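Local atomic coordinates of aromatic amino acid aminotransferase I (Candida albicans WO-1, PDB entry 6HNU), a protein that probably catalyses the pyridoxal-phosphate-dependent transfer of amino groups from aromatic L-amino acids to 2-oxoglutarate, giving aromatic oxo-acids and L-glutamate. Residues Leu103-Thr108 / Ser328-Ser333; Leu115-Glu120 / Trp347-Tyr352; Thr158-Glu163 / Asn205-Leu210. All coordinates share one frame; numbering follows the deposited sequence.

In the fold
Contacts 1 and 2 join the same two parts of the chain. Loop 103-108 runs into the helix carrying 115-120, loop 328-333 runs into the long helix carrying 347-352, and the pairs meet twice, with centres about 21 Å apart and nearest atoms about 6 Å apart. Contact 1 reaches a cofactor directly: Tyr105 binds the phosphate of a pyridoxal phosphate that is also held by residues of the second subunit. Contact 2 stands back, the side chain of Tyr352 being about 12 Å from a cofactor. Contact 3, in the central sheet, lies across the chain's centre from contact 2, about 34 Å away between centres; its Val161 side chain is about 11 Å from a cofactor.

Contact 1 (Leu103-Thr108 / Ser328-Ser333); sequences LQYGST and SVQNPS. With PLP (pyridoxal-5'-phosphate), chain D; PHE (phenylalanine), chain E.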
loop_
_atom_site.group_PDB
_atom_site.type_symbol
_atom_site.label_atom_id
_atom_site.label_comp_id
_atom_site.label_asym_id
_atom_site.label_seq_id
_atom_site.Cartn_x
_atom_site.Cartn_y
_atom_site.Cartn_z
ATOM N N LEU B 103 -15.893 -0.075 2.119
ATOM C CA LEU B 103 -15.511 -0.444 0.719
ATOM C C LEU B 103 -15.632 0.771 -0.231
ATOM O O LEU B 103 -15.306 0.644 -1.433
ATOM C CB LEU B 103 -16.377 -1.622 0.240
ATOM C CG LEU B 103 -16.156 -2.940 0.966
ATOM C CD1 LEU B 103 -16.941 -4.045 0.276
ATOM C CD2 LEU B 103 -14.665 -3.297 1.021
ATOM N N GLN B 104 -16.040 1.931 0.293
ATOM C CA GLN B 104 -16.033 3.222 -0.439
ATOM C C GLN B 104 -14.667 3.896 -0.258
ATOM O O GLN B 104 -14.040 3.689 0.777
ATOM C CB GLN B 104 -17.160 4.123 0.079
ATOM C CG GLN B 104 -17.328 5.435 -0.684
ATOM C CD GLN B 104 -17.479 5.242 -2.176
ATOM O OE1 GLN B 104 -16.501 5.094 -2.908
ATOM N NE2 GLN B 104 -18.720 5.227 -2.651
ATOM N N TYR B 105 -14.242 4.753 -1.179
ATOM C CA TYR B 105 -13.106 5.660 -0.885
ATOM C C TYR B 105 -13.443 6.437 0.396
ATOM O O TYR B 105 -14.624 6.763 0.633
ATOM C CB TYR B 105 -12.855 6.630 -2.028
ATOM C CG TYR B 105 -12.368 6.018 -3.315
ATOM C CD1 TYR B 105 -11.045 5.640 -3.462
ATOM C CD2 TYR B 105 -13.221 5.841 -4.387
ATOM C CE1 TYR B 105 -10.566 5.153 -4.658
ATOM C CE2 TYR B 105 -12.769 5.305 -5.582
ATOM C CZ TYR B 105 -11.437 4.966 -5.714
ATOM O OH TYR B 105 -10.992 4.449 -6.877
ATOM N N GLY B 106 -12.451 6.740 1.229
ATOM C CA GLY B 106 -12.686 7.628 2.378
ATOM C C GLY B 106 -11.442 8.381 2.796
ATOM O O GLY B 106 -10.447 8.356 2.046
ATOM N N SER B 107 -11.486 9.012 3.970
ATOM C CA SER B 107 -10.369 9.817 4.532
ATOM C C SER B 107 -9.116 8.934 4.608
ATOM O O SER B 107 -9.216 7.770 5.114
ATOM C CB SER B 107 -10.701 10.374 5.886
ATOM O OG SER B 107 -9.533 10.942 6.480
ATOM N N THR B 108 -7.978 9.456 4.162
ATOM C CA THR B 108 -6.692 8.705 4.181
ATOM C C THR B 108 -6.162 8.622 5.629
ATOM O O THR B 108 -5.266 7.826 5.873
ATOM C CB THR B 108 -5.702 9.327 3.179
ATOM O OG1 THR B 108 -6.061 8.892 1.861
ATOM C CG2 THR B 108 -4.270 8.918 3.429
ATOM N N SER B 328 0.036 7.653 -2.807
ATOM C CA SER B 328 0.848 6.404 -2.787
ATOM C C SER B 328 -0.110 5.232 -2.501
ATOM O O SER B 328 -0.833 4.807 -3.450
ATOM C CB SER B 328 2.033 6.542 -1.857
ATOM O OG SER B 328 1.657 6.664 -0.494
ATOM N N VAL B 329 -0.363 4.888 -1.255
ATOM C CA VAL B 329 -1.155 3.660 -0.955
ATOM C C VAL B 329 -2.652 3.938 -0.863
ATOM O O VAL B 329 -3.402 2.944 -0.967
ATOM C CB VAL B 329 -0.638 2.915 0.285
ATOM C CG1 VAL B 329 0.738 2.366 0.002
ATOM C CG2 VAL B 329 -0.639 3.781 1.527
ATOM N N GLN B 330 -3.057 5.187 -0.623
ATOM C CA GLN B 330 -4.452 5.673 -0.576
ATOM C C GLN B 330 -5.076 5.316 0.786
ATOM O O GLN B 330 -5.391 6.242 1.596
ATOM C CB GLN B 330 -5.154 5.140 -1.823
ATOM C CG GLN B 330 -6.092 6.145 -2.458
ATOM C CD GLN B 330 -7.426 6.116 -1.769
ATOM O OE1 GLN B 330 -7.862 5.068 -1.281
ATOM N NE2 GLN B 330 -8.068 7.264 -1.703
ATOM N N ASN B 331 -5.196 4.021 1.097
ATOM C CA ASN B 331 -5.834 3.558 2.342
ATOM C C ASN B 331 -5.611 2.066 2.458
ATOM O O ASN B 331 -5.399 1.436 1.448
ATOM C CB ASN B 331 -7.339 3.838 2.341
ATOM C CG ASN B 331 -7.674 5.040 3.196
ATOM O OD1 ASN B 331 -7.050 5.241 4.246
ATOM N ND2 ASN B 331 -8.668 5.819 2.775
ATOM N N PRO B 332 -5.644 1.478 3.669
ATOM C CA PRO B 332 -5.668 0.030 3.796
ATOM C C PRO B 332 -6.925 -0.547 3.161
ATOM O O PRO B 332 -7.937 0.189 3.020
ATOM C CB PRO B 332 -5.743 -0.189 5.317
ATOM C CG PRO B 332 -5.230 1.097 5.903
ATOM C CD PRO B 332 -5.747 2.153 4.967
ATOM N N SER B 333 -6.884 -1.850 2.860
ATOM C CA SER B 333 -8.059 -2.663 2.508
ATOM C C SER B 333 -9.213 -2.366 3.478
ATOM O O SER B 333 -9.031 -2.480 4.745
ATOM C CB SER B 333 -7.760 -4.128 2.560
ATOM O OG SER B 333 -8.966 -4.890 2.491
HETATM N N1 PLP D . -6.460 6.538 -11.896
HETATM C C2 PLP D . -7.349 7.414 -12.356
HETATM C C2A PLP D . -7.073 8.105 -13.640
HETATM C C3 PLP D . -8.536 7.692 -11.646
HETATM O O3 PLP D . -9.398 8.621 -12.146
HETATM C C4 PLP D . -8.763 7.046 -10.413
HETATM C C4A PLP D . -9.979 7.348 -9.651
HETATM C C5 PLP D . -7.809 6.133 -9.955
HETATM C C6 PLP D . -6.664 5.959 -10.695
HETATM C C5A PLP D . -7.981 5.416 -8.648
HETATM O O4P PLP D . -7.549 4.027 -8.729
HETATM P P PLP D . -7.506 3.018 -7.477
HETATM O O1P PLP D . -6.343 3.488 -6.600
HETATM O O2P PLP D . -7.333 1.704 -8.186
HETATM O O3P PLP D . -8.865 3.144 -6.780
HETATM N N PHE E . -10.228 8.527 -8.885
HETATM C CA PHE E . -10.979 8.950 -7.651
HETATM C C PHE E . -11.558 10.359 -7.876
HETATM O O PHE E . -11.487 11.236 -7.006
HETATM C CB PHE E . -10.064 8.833 -6.424
HETATM C CG PHE E . -10.516 9.587 -5.198
HETATM C CD1 PHE E . -11.822 9.482 -4.739
HETATM C CD2 PHE E . -9.634 10.405 -4.509
HETATM C CE1 PHE E . -12.235 10.177 -3.609
HETATM C CE2 PHE E . -10.049 11.092 -3.377
HETATM C CZ PHE E . -11.345 10.973 -2.926
HETATM O OXT PHE E . -12.119 10.657 -8.949
HETATM O O HOH W 1 -9.999 5.137 0.467
#
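Tyr105 meets Gln330 at about a right angle, its ring and the amide plane standing 89° apart, with CD1 of Tyr105 3.8 Å from NE2 of Gln330. The bound phenylalanine lies over one face of the tyrosine, its CD1 being 3.8 Å from Tyr105 CG. At the end of the ring, Tyr105 OH donates a very short hydrogen bond of 2.5 Å to phosphate oxygen O3P of pyridoxal phosphate. Tyr105 OH also bonds Lys300 NZ of the second subunit, whose Arg307, Ser297, Ser299 and Thr142 are among the residues that also bond the cofactor. Gly106 contacts the second segment through water: its N donates at 3.0 Å, and the same water donates to Gln330 OE1 and accepts from Asn331 ND2. From Ser107, the carbonyl oxygen receives Asn331 ND2 at 3.1 Å; the donor lies 62° out of the carbonyl plane, away from a lone pair, although the acceptor sits in the amide plane of Asn331. Thr108 then closes the segment. With OG1 beside the backbone N (chi1 -78°), its hydroxyl donates to Gln330 O at 2.7 Å, in the carbonyl plane. That carbonyl belongs to the central residue of a classic gamma turn, closed by a weak bond from Asn331 N to Val329 O. The chemistry thus implies an active site shared across the dimer, with this loop pair carrying Tyr105 to a neighbour's phosphate.

Contact 2 (Leu115-Glu120 / Trp347-Tyr352); sequences LQFIKE and WGHSGY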
loop_
_atom_site.group_PDB
_atom_site.type_symbol
_atom_site.label_atom_id
_atom_site.label_comp_id
_atom_site.label_asym_id
_atom_site.label_seq_id
_atom_site.Cartn_x
_atom_site.Cartn_y
_atom_site.Cartn_z
ATOM N N LEU B 115 -9.711 4.025 14.086
ATOM C CA LEU B 115 -8.804 5.043 14.686
ATOM C C LEU B 115 -9.144 5.216 16.168
ATOM O O LEU B 115 -8.199 5.251 16.985
ATOM C CB LEU B 115 -8.946 6.383 13.966
ATOM C CG LEU B 115 -8.307 6.497 12.575
ATOM C CD1 LEU B 115 -8.500 7.899 11.990
ATOM C CD2 LEU B 115 -6.822 6.169 12.641
ATOM N N GLN B 116 -10.432 5.268 16.539
ATOM C CA GLN B 116 -10.823 5.451 17.955
ATOM C C GLN B 116 -10.256 4.306 18.809
ATOM O O GLN B 116 -9.677 4.565 19.881
ATOM C CB GLN B 116 -12.335 5.515 18.121
ATOM C CG GLN B 116 -12.753 5.665 19.583
ATOM C CD GLN B 116 -14.252 5.696 19.730
ATOM O OE1 GLN B 116 -14.944 4.735 19.393
ATOM N NE2 GLN B 116 -14.771 6.816 20.220
ATOM N N PHE B 117 -10.445 3.062 18.384
ATOM C CA PHE B 117 -9.982 1.900 19.157
ATOM C C PHE B 117 -8.458 1.961 19.273
ATOM O O PHE B 117 -7.906 1.795 20.370
ATOM C CB PHE B 117 -10.401 0.578 18.535
ATOM C CG PHE B 117 -10.043 -0.585 19.418
ATOM C CD1 PHE B 117 -8.757 -1.108 19.411
ATOM C CD2 PHE B 117 -10.992 -1.166 20.230
ATOM C CE1 PHE B 117 -8.430 -2.186 20.198
ATOM C CE2 PHE B 117 -10.662 -2.230 21.046
ATOM C CZ PHE B 117 -9.390 -2.742 21.022
ATOM N N ILE B 118 -7.786 2.194 18.159
ATOM C CA ILE B 118 -6.305 2.090 18.117
ATOM C C ILE B 118 -5.711 3.298 18.866
ATOM O O ILE B 118 -4.684 3.146 19.536
ATOM C CB ILE B 118 -5.890 1.875 16.637
ATOM C CG1 ILE B 118 -4.870 0.754 16.495
ATOM C CG2 ILE B 118 -5.449 3.148 15.967
ATOM C CD1 ILE B 118 -5.319 -0.553 17.098
ATOM N N LYS B 119 -6.382 4.445 18.872
ATOM C CA LYS B 119 -5.925 5.608 19.661
ATOM C C LYS B 119 -6.091 5.320 21.157
ATOM O O LYS B 119 -5.175 5.636 21.938
ATOM C CB LYS B 119 -6.616 6.887 19.199
ATOM C CG LYS B 119 -6.041 8.130 19.839
ATOM C CD LYS B 119 -6.500 9.454 19.221
ATOM C CE LYS B 119 -5.781 10.647 19.808
ATOM N NZ LYS B 119 -6.109 11.908 19.101
ATOM N N GLU B 120 -7.209 4.732 21.573
ATOM C CA GLU B 120 -7.421 4.365 22.987
ATOM C C GLU B 120 -6.344 3.359 23.413
ATOM O O GLU B 120 -5.782 3.528 24.485
ATOM C CB GLU B 120 -8.788 3.734 23.186
ATOM C CG GLU B 120 -9.924 4.737 23.044
ATOM C CD GLU B 120 -11.334 4.154 23.020
ATOM O OE1 GLU B 120 -11.536 2.941 22.701
ATOM O OE2 GLU B 120 -12.250 4.935 23.292
ATOM N N TRP B 347 -13.850 -8.266 20.983
ATOM C CA TRP B 347 -12.986 -8.619 22.126
ATOM C C TRP B 347 -13.031 -7.518 23.175
ATOM O O TRP B 347 -12.920 -7.815 24.390
ATOM C CB TRP B 347 -11.573 -8.861 21.609
ATOM C CG TRP B 347 -11.365 -10.100 20.806
ATOM C CD1 TRP B 347 -12.246 -11.081 20.465
ATOM C CD2 TRP B 347 -10.100 -10.498 20.280
ATOM N NE1 TRP B 347 -11.604 -12.043 19.735
ATOM C CE2 TRP B 347 -10.285 -11.711 19.614
ATOM C CE3 TRP B 347 -8.826 -9.927 20.323
ATOM C CZ2 TRP B 347 -9.228 -12.386 18.987
ATOM C CZ3 TRP B 347 -7.785 -10.578 19.696
ATOM C CH2 TRP B 347 -7.980 -11.803 19.049
ATOM N N GLY B 348 -13.176 -6.276 22.718
ATOM C CA GLY B 348 -12.988 -5.063 23.528
ATOM C C GLY B 348 -11.545 -4.883 23.943
ATOM O O GLY B 348 -10.696 -5.768 23.692
ATOM N N HIS B 349 -11.222 -3.741 24.511
ATOM C CA HIS B 349 -9.860 -3.515 25.050
ATOM C C HIS B 349 -9.502 -4.642 26.015
ATOM O O HIS B 349 -8.323 -5.087 26.054
ATOM C CB HIS B 349 -9.790 -2.145 25.696
ATOM C CG HIS B 349 -9.718 -1.094 24.671
ATOM N ND1 HIS B 349 -8.625 -0.985 23.837
ATOM C CD2 HIS B 349 -10.605 -0.149 24.302
ATOM C CE1 HIS B 349 -8.829 -0.005 23.003
ATOM N NE2 HIS B 349 -10.030 0.561 23.292
ATOM N N SER B 350 -10.480 -5.098 26.804
ATOM C CA SER B 350 -10.204 -6.137 27.813
ATOM C C SER B 350 -9.717 -7.398 27.098
ATOM O O SER B 350 -8.757 -8.015 27.559
ATOM C CB SER B 350 -11.452 -6.412 28.667
ATOM O OG SER B 350 -11.120 -7.258 29.751
ATOM N N GLY B 351 -10.454 -7.835 26.081
ATOM C CA GLY B 351 -10.161 -9.048 25.299
ATOM C C GLY B 351 -8.856 -8.905 24.543
ATOM O O GLY B 351 -8.120 -9.873 24.472
ATOM N N TYR B 352 -8.574 -7.727 23.999
ATOM C CA TYR B 352 -7.316 -7.531 23.227
ATOM C C TYR B 352 -6.163 -7.680 24.228
ATOM O O TYR B 352 -5.160 -8.337 23.930
ATOM C CB TYR B 352 -7.315 -6.181 22.504
ATOM C CG TYR B 352 -6.141 -5.994 21.576
ATOM C CD1 TYR B 352 -5.843 -6.954 20.621
ATOM C CD2 TYR B 352 -5.377 -4.833 21.602
ATOM C CE1 TYR B 352 -4.769 -6.796 19.762
ATOM C CE2 TYR B 352 -4.306 -4.659 20.740
ATOM C CZ TYR B 352 -4.033 -5.629 19.791
ATOM O OH TYR B 352 -2.951 -5.510 18.953
#
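Phe117 and His349 form an offset stack, their ring centroids 3.8 Å apart and planes inclined by only 11°. The side chains arrive from opposite directions, and His349 CE1 sits over the centre of the phenyl face. In the imidazole plane, His349 NE2 donates to Glu120 OE1 at 2.9 Å; the carboxylate is met on its anti side, with the donor 27° out of its plane. Phe117 O also lies at the imidazole edge, 3.3 Å from CE1 of His349. Phe117 reaches this place with CG anti to its N (chi1 -174°), and its rim then meets Tyr352, CE1 to CD2 at 4.3 Å, and the backbone of Gly348.

Farther out, Leu344 packs against both Phe117 and Tyr352, and His121 meets the tyrosine ring edge-to-face. The segment axes approach to 11.2 Å, a separation bridged by these aromatic side chains, and helix 347-352 is kinked where the N atoms of His349 and Ser350 lack bonds to the preceding turn. Glu120 OE2 binds a Tris molecule, probably from the crystallisation liquor. The bond from NE2, together with the stack on Phe117, restrains the rotation of the imidazole, while the nearby carboxylate would tend to favour a protonated histidine, whose positive charge the phenyl face could accommodate.

Contact 3 (Thr158-Glu163 / Asn205-Leu210); sequences TILVEE and NKPKFL
Ile159 lays its CG2 methyl over one face of the Phe209 ring, 3.6 Å from the centroid and 17° off the ring normal, a CH-pi contact. The two side chains run side by side in the same direction. The isoleucine places CG1 between its backbone N and carbonyl carbon (chi1 63°), which turns CG2 to the N side and onto the ring; Phe209 holds its CG in the matching position, and the two side chains leave the sheet together with a ring face presented to the methyl.

Leu160 projects from the other face of the sheet. Its branch point rests on the ring of Pro207, CG to CG at 3.8 Å, with both of its methyl groups also close to the proline CG. On the side roughly away from the proline, CD1 of Leu210 tucks against CB of Leu160, again at 3.8 Å, so the leucine is wedged between proline and leucine. The backbone sets this register. Lys208 N donates to Thr158 O at 2.9 Å, and Leu160 N to Phe209 O at 2.8 Å in a nearly straight bond of 170°. Near the entry to the strands a water links Thr158 N to Lys206 O. The polar end of Lys208 turns off to Phe152 O and Leu15 O.

Helix 141-152 packs on the Ile159-Phe209 side through Trp145, Leu149, Thr148 and Phe152, whereas Leu195 and Met199 of helix 192-200 meet Leu160. Parallel neighbours with helices on both faces are the alpha/beta/alpha pattern of the large domain of class I, fold-type I aminotransferases.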
loop_
_atom_site.group_PDB
_atom_site.type_symbol
_atom_site.label_atom_id
_atom_site.label_comp_id
_atom_site.label_asym_id
_atom_site.label_seq_id
_atom_site.Cartn_x
_atom_site.Cartn_y
_atom_site.Cartn_z
ATOM N N THR B 158 21.401 11.798 5.618
ATOM C CA THR B 158 21.828 10.685 6.490
ATOM C C THR B 158 20.751 10.386 7.519
ATOM O O THR B 158 20.169 11.337 8.117
ATOM C CB THR B 158 23.163 11.014 7.177
ATOM O OG1 THR B 158 24.121 11.033 6.125
ATOM C CG2 THR B 158 23.590 9.978 8.195
ATOM N N ILE B 159 20.573 9.099 7.773
ATOM C CA ILE B 159 19.896 8.581 9.002
ATOM C C ILE B 159 20.872 7.721 9.803
ATOM O O ILE B 159 21.845 7.158 9.211
ATOM C CB ILE B 159 18.621 7.806 8.636
ATOM C CG1 ILE B 159 18.906 6.565 7.789
ATOM C CG2 ILE B 159 17.676 8.768 7.960
ATOM C CD1 ILE B 159 17.736 5.602 7.719
ATOM N N LEU B 160 20.619 7.600 11.108
ATOM C CA LEU B 160 21.346 6.645 11.954
ATOM C C LEU B 160 20.496 5.380 12.028
ATOM O O LEU B 160 19.241 5.510 12.191
ATOM C CB LEU B 160 21.603 7.237 13.341
ATOM C CG LEU B 160 22.308 8.601 13.347
ATOM C CD1 LEU B 160 22.378 9.125 14.755
ATOM C CD2 LEU B 160 23.684 8.464 12.739
ATOM N N VAL B 161 21.163 4.232 11.894
ATOM C CA VAL B 161 20.546 2.882 12.024
ATOM C C VAL B 161 21.393 2.067 12.994
ATOM O O VAL B 161 22.591 2.358 13.109
ATOM C CB VAL B 161 20.384 2.160 10.677
ATOM C CG1 VAL B 161 19.565 2.973 9.664
ATOM C CG2 VAL B 161 21.733 1.782 10.063
ATOM N N GLU B 162 20.784 1.048 13.620
ATOM C CA GLU B 162 21.491 0.019 14.407
ATOM C C GLU B 162 22.529 -0.648 13.492
ATOM O O GLU B 162 22.218 -0.925 12.326
ATOM C CB GLU B 162 20.486 -0.930 15.059
ATOM C CG GLU B 162 19.711 -0.198 16.137
ATOM C CD GLU B 162 18.331 -0.715 16.489
ATOM O OE1 GLU B 162 17.631 -1.199 15.592
ATOM O OE2 GLU B 162 17.951 -0.526 17.659
ATOM N N GLU B 163 23.738 -0.911 13.991
ATOM C CA GLU B 163 24.825 -1.379 13.092
ATOM C C GLU B 163 24.495 -2.764 12.543
ATOM O O GLU B 163 25.033 -3.077 11.498
ATOM C CB GLU B 163 26.206 -1.377 13.752
ATOM C CG GLU B 163 26.402 -2.491 14.753
ATOM C CD GLU B 163 27.797 -2.553 15.369
ATOM O OE1 GLU B 163 27.877 -2.516 16.591
ATOM O OE2 GLU B 163 28.756 -2.668 14.631
ATOM N N ASN B 205 25.763 18.254 7.589
ATOM C CA ASN B 205 24.338 18.315 7.994
ATOM C C ASN B 205 24.063 17.119 8.923
ATOM O O ASN B 205 24.450 15.970 8.626
ATOM C CB ASN B 205 23.376 18.395 6.809
ATOM C CG ASN B 205 23.524 19.674 6.008
ATOM O OD1 ASN B 205 23.539 20.763 6.572
ATOM N ND2 ASN B 205 23.584 19.544 4.695
ATOM N N LYS B 206 23.384 17.413 10.014
ATOM C CA LYS B 206 23.047 16.412 11.043
ATOM C C LYS B 206 22.140 15.343 10.443
ATOM O O LYS B 206 21.461 15.545 9.437
ATOM C CB LYS B 206 22.407 17.108 12.233
ATOM C CG LYS B 206 21.141 17.889 11.932
ATOM C CD LYS B 206 20.541 18.547 13.167
ATOM C CE LYS B 206 21.597 19.170 14.060
ATOM N NZ LYS B 206 20.989 20.106 15.032
ATOM N N PRO B 207 22.114 14.148 11.046
ATOM C CA PRO B 207 21.221 13.101 10.586
ATOM C C PRO B 207 19.785 13.548 10.871
ATOM O O PRO B 207 19.570 14.185 11.863
ATOM C CB PRO B 207 21.582 11.857 11.406
ATOM C CG PRO B 207 22.777 12.237 12.227
ATOM C CD PRO B 207 22.874 13.750 12.231
ATOM N N LYS B 208 18.838 13.152 10.016
ATOM C CA LYS B 208 17.404 13.512 10.193
ATOM C C LYS B 208 16.804 12.741 11.357
ATOM O O LYS B 208 15.964 13.301 12.067
ATOM C CB LYS B 208 16.638 13.247 8.900
ATOM C CG LYS B 208 17.256 13.921 7.693
ATOM C CD LYS B 208 17.465 15.428 7.823
ATOM C CE LYS B 208 16.205 16.207 8.147
ATOM N NZ LYS B 208 15.300 16.278 6.969
ATOM N N PHE B 209 17.214 11.499 11.554
ATOM C CA PHE B 209 16.653 10.682 12.641
ATOM C C PHE B 209 17.506 9.442 12.896
ATOM O O PHE B 209 18.413 9.059 12.103
ATOM C CB PHE B 209 15.197 10.336 12.292
ATOM C CG PHE B 209 14.953 9.519 11.050
ATOM C CD1 PHE B 209 15.286 8.168 10.985
ATOM C CD2 PHE B 209 14.281 10.070 9.978
ATOM C CE1 PHE B 209 15.037 7.429 9.848
ATOM C CE2 PHE B 209 13.996 9.315 8.851
ATOM C CZ PHE B 209 14.363 7.988 8.792
ATOM N N LEU B 210 17.127 8.772 13.975
ATOM C CA LEU B 210 17.608 7.425 14.335
ATOM C C LEU B 210 16.469 6.436 14.126
ATOM O O LEU B 210 15.350 6.721 14.572
ATOM C CB LEU B 210 18.098 7.414 15.789
ATOM C CG LEU B 210 18.257 6.017 16.396
ATOM C CD1 LEU B 210 19.426 5.274 15.795
ATOM C CD2 LEU B 210 18.413 6.093 17.907
HETATM O O HOH W 2 21.123 14.481 6.829
#